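Long-range contact in CYTH domain-containing protein (Pyrococcus horikoshii, PDB 2EEN), which is of unknown function but carries a CYTH domain, and so probably binds organic phosphates, as its triphosphate-processing relatives do: residues Phe24-Tyr35 with Glu103-Tyr114. Sequence-based numbering, arbitrary orientation.
Sequences FMRKEIHEDIYY and EVLKVVKTREKY
F24 CD1 lies over one face of the Y114 ring, 3.6 Å from Y114 CZ, with the ring planes oblique at 54°. E112 CB is at the edge of the F24 ring. E112 OE1 lies in plane at the Y114 ring's edge and accepts from Y114 OH. K109 NZ lies at the edge of the H30 ring, near its plane, and donates to H30 ND1 at 3.0 Å. H30 ND1 and K109 CE each lie over a face of the R111 guanidinium, its plane 73° from the H30 ring. H30 NE2 donates to E28 OE1 from the anti side, out of the carboxylate plane. Three nitrogens grip E28 OE2: R26 NE and NH2 side-on, and K113 NZ from the syn side at 2.9 Å, likewise tilted out of plane.

The strands are neighbours in the antiparallel sheet, which in CYTH proteins forms the triphosphate tunnel. Two classic beta bulges shift the register, M25 and R26 facing K113, V104 and L105 facing Y34. The row E28, H30, K109 and R111 is consistent with a tunnel lining.

K109 bends at chi4 (-68°), which turns NZ toward H30. K109 NZ also forms a salt bridge with D32 OD2, and a water joins both to V107 O. D32 also pairs with R52, and R111 with D125.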
loop_
_atom_site.group_PDB
_atom_site.type_symbol
_atom_site.label_atom_id
_atom_site.label_comp_id
_atom_site.label_asym_id
_atom_site.label_seq_id
_atom_site.Cartn_x
_atom_site.Cartn_y
_atom_site.Cartn_z
ATOM N N PHE A 24 3.116 -31.821 7.412
ATOM C CA PHE A 24 2.323 -30.687 7.865
ATOM C C PHE A 24 3.294 -29.556 8.152
ATOM O O PHE A 24 4.332 -29.760 8.784
ATOM C CB PHE A 24 1.549 -31.047 9.142
ATOM C CG PHE A 24 0.860 -29.875 9.792
ATOM C CD1 PHE A 24 -0.149 -29.179 9.128
ATOM C CD2 PHE A 24 1.213 -29.472 11.076
ATOM C CE1 PHE A 24 -0.794 -28.102 9.732
ATOM C CE2 PHE A 24 0.573 -28.395 11.689
ATOM C CZ PHE A 24 -0.433 -27.709 11.015
ATOM N N MET A 25 2.968 -28.368 7.666
ATOM C CA MET A 25 3.807 -27.207 7.886
ATOM C C MET A 25 3.210 -26.407 9.032
ATOM O O MET A 25 3.789 -26.344 10.117
ATOM C CB MET A 25 3.884 -26.384 6.605
ATOM C CG MET A 25 4.477 -27.185 5.460
ATOM S SD MET A 25 4.504 -26.303 3.891
ATOM C CE MET A 25 5.793 -25.098 4.215
ATOM N N ARG A 26 2.039 -25.817 8.810
ATOM C CA ARG A 26 1.386 -25.061 9.869
ATOM C C ARG A 26 -0.052 -24.735 9.501
ATOM O O ARG A 26 -0.444 -24.833 8.338
ATOM C CB ARG A 26 2.153 -23.765 10.150
ATOM C CG ARG A 26 1.986 -22.693 9.093
ATOM C CD ARG A 26 2.857 -21.490 9.417
ATOM N NE ARG A 26 2.616 -20.377 8.507
ATOM C CZ ARG A 26 3.395 -19.305 8.418
ATOM N NH1 ARG A 26 4.472 -19.204 9.186
ATOM N NH2 ARG A 26 3.093 -18.334 7.570
ATOM N N LYS A 27 -0.837 -24.365 10.506
ATOM C CA LYS A 27 -2.231 -24.002 10.296
ATOM C C LYS A 27 -2.352 -22.502 10.471
ATOM O O LYS A 27 -1.748 -21.919 11.371
ATOM C CB LYS A 27 -3.133 -24.708 11.304
ATOM C CG LYS A 27 -4.607 -24.350 11.157
ATOM C CD LYS A 27 -5.472 -25.201 12.069
ATOM C CE LYS A 27 -6.948 -24.895 11.882
ATOM N NZ LYS A 27 -7.783 -25.728 12.797
ATOM N N GLU A 28 -3.147 -21.875 9.614
ATOM C CA GLU A 28 -3.321 -20.434 9.684
ATOM C C GLU A 28 -4.795 -20.075 9.636
ATOM O O GLU A 28 -5.609 -20.803 9.075
ATOM C CB GLU A 28 -2.621 -19.748 8.498
ATOM C CG GLU A 28 -1.163 -20.165 8.266
ATOM C CD GLU A 28 -0.561 -19.538 7.011
ATOM O OE1 GLU A 28 -1.328 -19.116 6.117
ATOM O OE2 GLU A 28 0.683 -19.481 6.902
ATOM N N ILE A 29 -5.138 -18.967 10.277
ATOM C CA ILE A 29 -6.496 -18.458 10.212
ATOM C C ILE A 29 -6.339 -17.239 9.312
ATOM O O ILE A 29 -5.407 -16.455 9.482
ATOM C CB ILE A 29 -7.021 -18.009 11.585
ATOM C CG1 ILE A 29 -7.343 -19.239 12.431
ATOM C CG2 ILE A 29 -8.272 -17.138 11.410
ATOM C CD1 ILE A 29 -7.658 -18.923 13.885
ATOM N N HIS A 30 -7.220 -17.111 8.327
ATOM C CA HIS A 30 -7.179 -15.984 7.407
ATOM C C HIS A 30 -8.475 -15.213 7.475
ATOM O O HIS A 30 -9.566 -15.787 7.448
ATOM C CB HIS A 30 -7.007 -16.432 5.954
ATOM C CG HIS A 30 -5.636 -16.923 5.617
ATOM N ND1 HIS A 30 -5.274 -17.277 4.335
ATOM C CD2 HIS A 30 -4.538 -17.113 6.386
ATOM C CE1 HIS A 30 -4.011 -17.664 4.328
ATOM N NE2 HIS A 30 -3.541 -17.574 5.559
ATOM N N GLU A 31 -8.342 -13.900 7.564
ATOM C CA GLU A 31 -9.484 -13.007 7.573
ATOM C C GLU A 31 -9.140 -12.009 6.477
ATOM O O GLU A 31 -8.256 -11.172 6.642
ATOM C CB GLU A 31 -9.622 -12.327 8.932
ATOM C CG GLU A 31 -10.091 -13.282 10.021
ATOM C CD GLU A 31 -9.855 -12.746 11.418
ATOM O OE1 GLU A 31 -10.149 -11.557 11.661
ATOM O OE2 GLU A 31 -9.385 -13.518 12.276
ATOM N N ASP A 32 -9.820 -12.135 5.344
ATOM C CA ASP A 32 -9.570 -11.261 4.206
ATOM C C ASP A 32 -10.672 -10.259 3.984
ATOM O O ASP A 32 -11.855 -10.582 4.110
ATOM C CB ASP A 32 -9.433 -12.066 2.912
ATOM C CG ASP A 32 -8.287 -13.036 2.950
ATOM O OD1 ASP A 32 -7.265 -12.707 3.575
ATOM O OD2 ASP A 32 -8.404 -14.118 2.338
ATOM N N ILE A 33 -10.280 -9.038 3.654
ATOM C CA ILE A 33 -11.257 -8.020 3.332
ATOM C C ILE A 33 -10.971 -7.669 1.880
ATOM O O ILE A 33 -9.854 -7.264 1.541
ATOM C CB ILE A 33 -11.120 -6.749 4.206
ATOM C CG1 ILE A 33 -11.439 -7.063 5.673
ATOM C CG2 ILE A 33 -12.101 -5.699 3.723
ATOM C CD1 ILE A 33 -11.472 -5.867 6.581
ATOM N N TYR A 34 -11.960 -7.869 1.019
ATOM C CA TYR A 34 -11.799 -7.548 -0.391
ATOM C C TYR A 34 -12.447 -6.213 -0.678
ATOM O O TYR A 34 -13.500 -5.894 -0.125
ATOM C CB TYR A 34 -12.419 -8.631 -1.265
ATOM C CG TYR A 34 -11.561 -9.856 -1.361
ATOM C CD1 TYR A 34 -10.581 -9.969 -2.344
ATOM C CD2 TYR A 34 -11.718 -10.904 -0.457
ATOM C CE1 TYR A 34 -9.780 -11.102 -2.423
ATOM C CE2 TYR A 34 -10.918 -12.041 -0.529
ATOM C CZ TYR A 34 -9.955 -12.130 -1.513
ATOM O OH TYR A 34 -9.162 -13.247 -1.574
ATOM N N TYR A 35 -11.817 -5.444 -1.557
ATOM C CA TYR A 35 -12.278 -4.109 -1.906
ATOM C C TYR A 35 -12.705 -3.916 -3.340
ATOM O O TYR A 35 -12.309 -4.662 -4.231
ATOM C CB TYR A 35 -11.162 -3.112 -1.618
ATOM C CG TYR A 35 -10.802 -3.031 -0.169
ATOM C CD1 TYR A 35 -9.831 -3.870 0.371
ATOM C CD2 TYR A 35 -11.445 -2.129 0.676
ATOM C CE1 TYR A 35 -9.508 -3.815 1.719
ATOM C CE2 TYR A 35 -11.129 -2.064 2.021
ATOM C CZ TYR A 35 -10.161 -2.908 2.536
ATOM O OH TYR A 35 -9.839 -2.839 3.866
ATOM N N GLU A 103 -15.133 -1.831 1.057
ATOM C CA GLU A 103 -15.183 -3.251 1.349
ATOM C C GLU A 103 -16.347 -3.871 0.592
ATOM O O GLU A 103 -17.466 -3.351 0.606
ATOM C CB GLU A 103 -15.370 -3.483 2.849
ATOM C CG GLU A 103 -15.399 -4.952 3.239
ATOM C CD GLU A 103 -15.904 -5.176 4.652
ATOM O OE1 GLU A 103 -15.467 -4.443 5.562
ATOM O OE2 GLU A 103 -16.732 -6.092 4.850
ATOM N N VAL A 104 -16.068 -4.980 -0.082
ATOM C CA VAL A 104 -17.080 -5.701 -0.830
ATOM C C VAL A 104 -17.544 -6.850 0.044
ATOM O O VAL A 104 -18.742 -7.075 0.218
ATOM C CB VAL A 104 -16.507 -6.271 -2.133
ATOM C CG1 VAL A 104 -17.555 -7.118 -2.838
ATOM C CG2 VAL A 104 -16.052 -5.140 -3.029
ATOM N N LEU A 105 -16.583 -7.568 0.608
ATOM C CA LEU A 105 -16.895 -8.704 1.459
ATOM C C LEU A 105 -15.684 -9.142 2.263
ATOM O O LEU A 105 -14.541 -8.869 1.887
ATOM C CB LEU A 105 -17.369 -9.876 0.600
ATOM C CG LEU A 105 -17.981 -11.043 1.376
ATOM C CD1 LEU A 105 -19.277 -10.603 2.038
ATOM C CD2 LEU A 105 -18.243 -12.189 0.429
ATOM N N LYS A 106 -15.953 -9.814 3.375
ATOM C CA LYS A 106 -14.909 -10.342 4.232
ATOM C C LYS A 106 -14.949 -11.855 4.119
ATOM O O LYS A 106 -15.993 -12.477 4.324
ATOM C CB LYS A 106 -15.144 -9.938 5.680
ATOM C CG LYS A 106 -14.803 -8.494 5.992
ATOM C CD LYS A 106 -14.551 -8.309 7.478
ATOM C CE LYS A 106 -15.413 -7.176 8.035
ATOM N NZ LYS A 106 -16.606 -6.854 7.196
ATOM N N VAL A 107 -13.806 -12.446 3.791
ATOM C CA VAL A 107 -13.711 -13.889 3.647
ATOM C C VAL A 107 -12.868 -14.430 4.789
ATOM O O VAL A 107 -11.733 -14.015 4.984
ATOM C CB VAL A 107 -13.068 -14.274 2.294
ATOM C CG1 VAL A 107 -13.013 -15.789 2.152
ATOM C CG2 VAL A 107 -13.865 -13.660 1.152
ATOM N N VAL A 108 -13.444 -15.353 5.553
ATOM C CA VAL A 108 -12.749 -15.940 6.690
ATOM C C VAL A 108 -12.568 -17.429 6.494
ATOM O O VAL A 108 -13.495 -18.121 6.079
ATOM C CB VAL A 108 -13.544 -15.722 7.987
ATOM C CG1 VAL A 108 -12.793 -16.324 9.165
ATOM C CG2 VAL A 108 -13.783 -14.241 8.202
ATOM N N LYS A 109 -11.377 -17.927 6.800
ATOM C CA LYS A 109 -11.126 -19.348 6.645
ATOM C C LYS A 109 -9.949 -19.805 7.485
ATOM O O LYS A 109 -9.209 -18.993 8.044
ATOM C CB LYS A 109 -10.817 -19.668 5.180
ATOM C CG LYS A 109 -9.485 -19.065 4.707
ATOM C CD LYS A 109 -9.120 -19.520 3.290
ATOM C CE LYS A 109 -7.763 -18.971 2.864
ATOM N NZ LYS A 109 -7.781 -17.488 2.678
ATOM N N THR A 110 -9.801 -21.119 7.590
ATOM C CA THR A 110 -8.654 -21.682 8.278
ATOM C C THR A 110 -7.921 -22.367 7.137
ATOM O O THR A 110 -8.545 -22.810 6.170
ATOM C CB THR A 110 -9.033 -22.698 9.377
ATOM O OG1 THR A 110 -9.777 -23.783 8.821
ATOM C CG2 THR A 110 -9.851 -22.013 10.453
ATOM N N ARG A 111 -6.601 -22.419 7.228
ATOM C CA ARG A 111 -5.805 -23.019 6.171
ATOM C C ARG A 111 -4.684 -23.837 6.778
ATOM O O ARG A 111 -3.865 -23.317 7.533
ATOM C CB ARG A 111 -5.270 -21.919 5.251
ATOM C CG ARG A 111 -4.152 -22.354 4.302
ATOM C CD ARG A 111 -3.875 -21.291 3.243
ATOM N NE ARG A 111 -4.934 -21.248 2.232
ATOM C CZ ARG A 111 -5.012 -20.348 1.256
ATOM N NH1 ARG A 111 -4.094 -19.392 1.144
ATOM N NH2 ARG A 111 -6.006 -20.411 0.378
ATOM N N GLU A 112 -4.669 -25.126 6.461
ATOM C CA GLU A 112 -3.618 -26.007 6.954
ATOM C C GLU A 112 -2.696 -26.192 5.759
ATOM O O GLU A 112 -3.134 -26.665 4.714
ATOM C CB GLU A 112 -4.175 -27.356 7.393
ATOM C CG GLU A 112 -4.879 -27.346 8.741
ATOM C CD GLU A 112 -5.486 -28.696 9.089
ATOM O OE1 GLU A 112 -4.875 -29.734 8.754
ATOM O OE2 GLU A 112 -6.571 -28.724 9.708
ATOM N N LYS A 113 -1.431 -25.814 5.915
ATOM C CA LYS A 113 -0.457 -25.916 4.833
ATOM C C LYS A 113 0.370 -27.185 4.929
ATOM O O LYS A 113 0.815 -27.566 6.013
ATOM C CB LYS A 113 0.488 -24.716 4.854
ATOM C CG LYS A 113 -0.151 -23.376 4.551
ATOM C CD LYS A 113 0.929 -22.301 4.493
ATOM C CE LYS A 113 0.365 -20.932 4.164
ATOM N NZ LYS A 113 1.451 -19.913 4.141
ATOM N N TYR A 114 0.577 -27.820 3.781
ATOM C CA TYR A 114 1.345 -29.053 3.686
ATOM C C TYR A 114 2.416 -28.969 2.617
ATOM O O TYR A 114 2.200 -28.417 1.543
ATOM C CB TYR A 114 0.413 -30.228 3.369
ATOM C CG TYR A 114 -0.503 -30.550 4.509
ATOM C CD1 TYR A 114 -1.662 -29.800 4.729
ATOM C CD2 TYR A 114 -0.166 -31.537 5.437
ATOM C CE1 TYR A 114 -2.451 -30.020 5.845
ATOM C CE2 TYR A 114 -0.953 -31.760 6.561
ATOM C CZ TYR A 114 -2.092 -30.993 6.757
ATOM O OH TYR A 114 -2.860 -31.182 7.885
HETATM O O HOH W 1 -9.809 -15.959 3.838
#